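Local coordinates for dihydroorotase (PDB 2OGJ), which hydrolyses acetate esters such as acetyl-(R)-mandelate in vitro and carries two zinc ions in an amidohydrolase TIM barrel, at residues 14-26 with 32-44. Numbering follows the deposited sequence.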
loop_
_atom_site.group_PDB
_atom_site.type_symbol
_atom_site.label_atom_id
_atom_site.label_comp_id
_atom_site.label_asym_id
_atom_site.label_seq_id
_atom_site.Cartn_x
_atom_site.Cartn_y
_atom_site.Cartn_z
ATOM N N GLN A 14 -14.402 9.131 57.599
ATOM C CA GLN A 14 -14.128 10.413 56.879
ATOM C C GLN A 14 -14.775 11.601 57.600
ATOM O O GLN A 14 -15.996 11.687 57.705
ATOM C CB GLN A 14 -14.646 10.323 55.433
ATOM C CG GLN A 14 -13.952 9.271 54.576
ATOM C CD GLN A 14 -14.173 7.857 55.081
ATOM O OE1 GLN A 14 -15.306 7.384 55.164
ATOM N NE2 GLN A 14 -13.086 7.174 55.422
ATOM N N ALA A 15 -13.949 12.514 58.096
ATOM C CA ALA A 15 -14.447 13.692 58.805
ATOM C C ALA A 15 -15.177 14.672 57.879
ATOM O O ALA A 15 -14.869 14.762 56.686
ATOM C CB ALA A 15 -13.282 14.412 59.508
ATOM N N PRO A 16 -16.162 15.411 58.420
ATOM C CA PRO A 16 -16.919 16.389 57.630
ATOM C C PRO A 16 -16.100 17.657 57.355
ATOM O O PRO A 16 -15.083 17.914 58.000
ATOM C CB PRO A 16 -18.138 16.660 58.504
ATOM C CG PRO A 16 -17.595 16.510 59.877
ATOM C CD PRO A 16 -16.757 15.259 59.758
ATOM N N ILE A 17 -16.535 18.445 56.385
ATOM C CA ILE A 17 -15.814 19.656 56.050
ATOM C C ILE A 17 -16.768 20.814 55.995
ATOM O O ILE A 17 -17.932 20.666 55.631
ATOM C CB ILE A 17 -15.156 19.597 54.660
ATOM C CG1 ILE A 17 -14.270 18.363 54.517
ATOM C CG2 ILE A 17 -14.338 20.848 54.441
ATOM C CD1 ILE A 17 -13.626 18.271 53.147
ATOM N N LEU A 18 -16.257 21.980 56.349
ATOM C CA LEU A 18 -17.051 23.175 56.299
ATOM C C LEU A 18 -16.295 24.202 55.476
ATOM O O LEU A 18 -15.260 24.711 55.891
ATOM C CB LEU A 18 -17.318 23.703 57.707
ATOM C CG LEU A 18 -18.033 25.055 57.703
ATOM C CD1 LEU A 18 -19.401 24.894 57.068
ATOM C CD2 LEU A 18 -18.147 25.597 59.113
ATOM N N LEU A 19 -16.795 24.459 54.276
ATOM C CA LEU A 19 -16.197 25.454 53.403
ATOM C C LEU A 19 -16.942 26.730 53.736
ATOM O O LEU A 19 -18.157 26.797 53.588
ATOM C CB LEU A 19 -16.425 25.122 51.920
ATOM C CG LEU A 19 -15.652 23.952 51.323
ATOM C CD1 LEU A 19 -15.996 22.671 52.064
ATOM C CD2 LEU A 19 -15.998 23.828 49.867
ATOM N N THR A 20 -16.224 27.734 54.210
ATOM C CA THR A 20 -16.872 28.987 54.534
ATOM C C THR A 20 -16.458 30.059 53.535
ATOM O O THR A 20 -15.436 29.949 52.866
ATOM C CB THR A 20 -16.522 29.443 55.973
ATOM O OG1 THR A 20 -15.104 29.619 56.098
ATOM C CG2 THR A 20 -16.991 28.395 56.984
ATOM N N ASN A 21 -17.284 31.073 53.362
ATOM C CA ASN A 21 -17.051 32.254 52.559
ATOM C C ASN A 21 -16.759 31.876 51.122
ATOM O O ASN A 21 -15.723 32.361 50.524
ATOM C CB ASN A 21 -15.963 33.111 53.196
ATOM C CG ASN A 21 -16.109 33.157 54.704
ATOM O OD1 ASN A 21 -16.996 32.514 55.272
ATOM N ND2 ASN A 21 -15.240 33.914 55.364
ATOM N N VAL A 22 -17.662 31.189 50.428
ATOM C CA VAL A 22 -17.549 30.837 49.014
ATOM C C VAL A 22 -18.653 31.542 48.227
ATOM O O VAL A 22 -19.728 31.809 48.762
ATOM C CB VAL A 22 -17.695 29.302 48.782
ATOM C CG1 VAL A 22 -16.527 28.579 49.382
ATOM C CG2 VAL A 22 -18.984 28.792 49.397
ATOM N N LYS A 23 -18.381 31.839 46.961
ATOM C CA LYS A 23 -19.352 32.497 46.101
ATOM C C LYS A 23 -19.752 31.556 44.958
ATOM O O LYS A 23 -19.053 31.442 43.952
ATOM C CB LYS A 23 -18.780 33.820 45.567
ATOM C CG LYS A 23 -18.762 34.942 46.612
ATOM C CD LYS A 23 -18.256 36.260 46.026
ATOM C CE LYS A 23 -19.043 36.697 44.768
ATOM N NZ LYS A 23 -20.476 37.076 45.010
ATOM N N PRO A 24 -20.905 30.877 45.109
ATOM C CA PRO A 24 -21.462 29.921 44.143
ATOM C C PRO A 24 -21.638 30.458 42.736
ATOM O O PRO A 24 -22.340 31.438 42.536
ATOM C CB PRO A 24 -22.801 29.536 44.771
ATOM C CG PRO A 24 -22.574 29.758 46.220
ATOM C CD PRO A 24 -21.831 31.050 46.239
ATOM N N VAL A 25 -21.008 29.809 41.762
ATOM C CA VAL A 25 -21.117 30.230 40.371
ATOM C C VAL A 25 -21.164 28.982 39.502
ATOM O O VAL A 25 -20.621 27.944 39.874
ATOM C CB VAL A 25 -19.900 31.089 39.934
ATOM C CG1 VAL A 25 -18.630 30.249 39.918
ATOM C CG2 VAL A 25 -20.136 31.648 38.558
ATOM N N GLY A 26 -21.821 29.076 38.353
ATOM C CA GLY A 26 -21.893 27.930 37.465
ATOM C C GLY A 26 -22.910 26.849 37.789
ATOM O O GLY A 26 -22.885 25.786 37.175
ATOM N N SER A 32 -28.070 31.327 44.134
ATOM C CA SER A 32 -27.644 32.590 44.722
ATOM C C SER A 32 -26.162 32.817 44.463
ATOM O O SER A 32 -25.350 31.923 44.684
ATOM C CB SER A 32 -27.916 32.594 46.231
ATOM O OG SER A 32 -27.533 33.826 46.822
ATOM N N GLN A 33 -25.823 34.012 43.986
ATOM C CA GLN A 33 -24.439 34.380 43.698
ATOM C C GLN A 33 -23.740 34.897 44.957
ATOM O O GLN A 33 -22.515 34.988 45.010
ATOM C CB GLN A 33 -24.397 35.469 42.618
ATOM C CG GLN A 33 -23.600 35.108 41.369
ATOM C CD GLN A 33 -24.278 34.032 40.520
ATOM O OE1 GLN A 33 -25.427 34.190 40.099
ATOM N NE2 GLN A 33 -23.564 32.941 40.259
ATOM N N SER A 34 -24.531 35.234 45.969
ATOM C CA SER A 34 -23.999 35.772 47.218
ATOM C C SER A 34 -23.252 34.745 48.045
ATOM O O SER A 34 -23.599 33.566 48.050
ATOM C CB SER A 34 -25.127 36.359 48.072
ATOM O OG SER A 34 -25.912 35.326 48.641
ATOM N N SER A 35 -22.237 35.219 48.761
ATOM C CA SER A 35 -21.412 34.383 49.622
ATOM C C SER A 35 -22.204 33.449 50.530
ATOM O O SER A 35 -23.268 33.804 51.037
ATOM C CB SER A 35 -20.507 35.260 50.481
ATOM O OG SER A 35 -19.696 34.459 51.323
ATOM N N THR A 36 -21.662 32.253 50.740
ATOM C CA THR A 36 -22.301 31.249 51.580
ATOM C C THR A 36 -21.262 30.328 52.197
ATOM O O THR A 36 -20.064 30.493 51.992
ATOM C CB THR A 36 -23.266 30.370 50.762
ATOM O OG1 THR A 36 -23.747 31.109 49.636
ATOM C CG2 THR A 36 -24.463 29.956 51.607
ATOM N N ASP A 37 -21.740 29.360 52.965
ATOM C CA ASP A 37 -20.884 28.371 53.599
ATOM C C ASP A 37 -21.509 27.021 53.232
ATOM O O ASP A 37 -22.732 26.912 53.123
ATOM C CB ASP A 37 -20.872 28.536 55.129
ATOM C CG ASP A 37 -20.314 29.887 55.595
ATOM O OD1 ASP A 37 -20.148 30.041 56.820
ATOM O OD2 ASP A 37 -20.048 30.789 54.770
ATOM N N ILE A 38 -20.681 26.003 53.015
ATOM C CA ILE A 38 -21.190 24.683 52.665
ATOM C C ILE A 38 -20.623 23.651 53.629
ATOM O O ILE A 38 -19.429 23.660 53.936
ATOM C CB ILE A 38 -20.807 24.293 51.211
ATOM C CG1 ILE A 38 -21.199 25.418 50.250
ATOM C CG2 ILE A 38 -21.530 23.014 50.795
ATOM C CD1 ILE A 38 -20.802 25.170 48.801
ATOM N N LEU A 39 -21.494 22.780 54.123
ATOM C CA LEU A 39 -21.087 21.729 55.044
ATOM C C LEU A 39 -21.133 20.352 54.368
ATOM O O LEU A 39 -22.191 19.910 53.905
ATOM C CB LEU A 39 -22.004 21.718 56.265
ATOM C CG LEU A 39 -21.649 20.674 57.324
ATOM C CD1 LEU A 39 -20.356 21.090 57.978
ATOM C CD2 LEU A 39 -22.737 20.561 58.364
ATOM N N ILE A 40 -19.986 19.682 54.306
ATOM C CA ILE A 40 -19.915 18.357 53.702
ATOM C C ILE A 40 -19.884 17.291 54.795
ATOM O O ILE A 40 -19.078 17.373 55.730
ATOM C CB ILE A 40 -18.646 18.172 52.850
ATOM C CG1 ILE A 40 -18.397 19.406 51.974
ATOM C CG2 ILE A 40 -18.797 16.923 51.999
ATOM C CD1 ILE A 40 -19.462 19.679 50.966
ATOM N N GLY A 41 -20.762 16.295 54.677
ATOM C CA GLY A 41 -20.805 15.217 55.652
ATOM C C GLY A 41 -19.699 14.201 55.420
ATOM O O GLY A 41 -19.156 14.115 54.319
ATOM N N GLY A 42 -19.348 13.450 56.462
ATOM C CA GLY A 42 -18.305 12.439 56.355
ATOM C C GLY A 42 -18.545 11.458 55.216
ATOM O O GLY A 42 -17.629 10.740 54.793
ATOM N N ASP A 43 -19.786 11.421 54.731
ATOM C CA ASP A 43 -20.165 10.560 53.612
ATOM C C ASP A 43 -19.991 11.332 52.289
ATOM O O ASP A 43 -20.432 10.896 51.224
ATOM C CB ASP A 43 -21.620 10.091 53.766
ATOM C CG ASP A 43 -22.616 11.246 53.846
ATOM O OD1 ASP A 43 -23.836 10.986 53.707
ATOM O OD2 ASP A 43 -22.187 12.403 54.061
ATOM N N GLY A 44 -19.334 12.484 52.375
ATOM C CA GLY A 44 -19.093 13.311 51.210
ATOM C C GLY A 44 -20.345 13.917 50.615
ATOM O O GLY A 44 -20.396 14.189 49.419
#
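Ile17 and Ile40 exchange two backbone hydrogen bonds, as do Leu19 with Ile38 and Val22 with Thr36, so strands 17-20 and 36-40 run antiparallel, their axes 169° apart. Between the second and third of these pairs the register slips by one residue: Asn21 and Val22 both face Thr36. Asn21 takes a left-handed backbone conformation, which asparagine tolerates better than most residues with a side chain. Its N–H is bound by Asp37, whose OD2 lies 3.1 Å from Asn21 N in a nearly straight bond that meets the carboxylate from above its plane. With CG anti to its own carbonyl carbon (chi1 -62°), Asp37 also sets its carboxylate obliquely across Thr20, Asp37 OD1 being 3.6 Å from Thr20 CG2; the hydroxyl of Thr20 bonds instead to the carbonyl of Arg61.

Past the bulge, Lys23 bends at its last two torsions and brings NZ within 2.9 Å of Gln33 O, approaching from above the carbonyl plane. The compact ring of Pro24 packs against the carbonyl of Ser32 and lies at about a right angle across the Thr36 side chain, Pro24 CG lying 3.9 Å from Thr36 OG1.

Beta-branched Ile17, Val22, Ile38 and Ile40 fit an extended strand, and with Leu19 they put apolar surface on a largely buried face, which Thr36 shares. There Leu19 CD1 lies 4.1 Å from Ile40 CG1 and Val22 CG2 equally far from Ile38 CD1; Ile69 of strand 68-75 packs on Leu19, Val22 and Ile38. On the other face Leu39 CD1 rests 4.0 Å from Leu18 CB.

Together these features make a beta hairpin with a G1 bulge, whose corner at Asn21 carries the chain from the small N-terminal sheet to strand 22-24 beside strand 68-75, part of the small beta domain that accompanies the zinc-bearing TIM barrel in many amidohydrolases, away from the metal site.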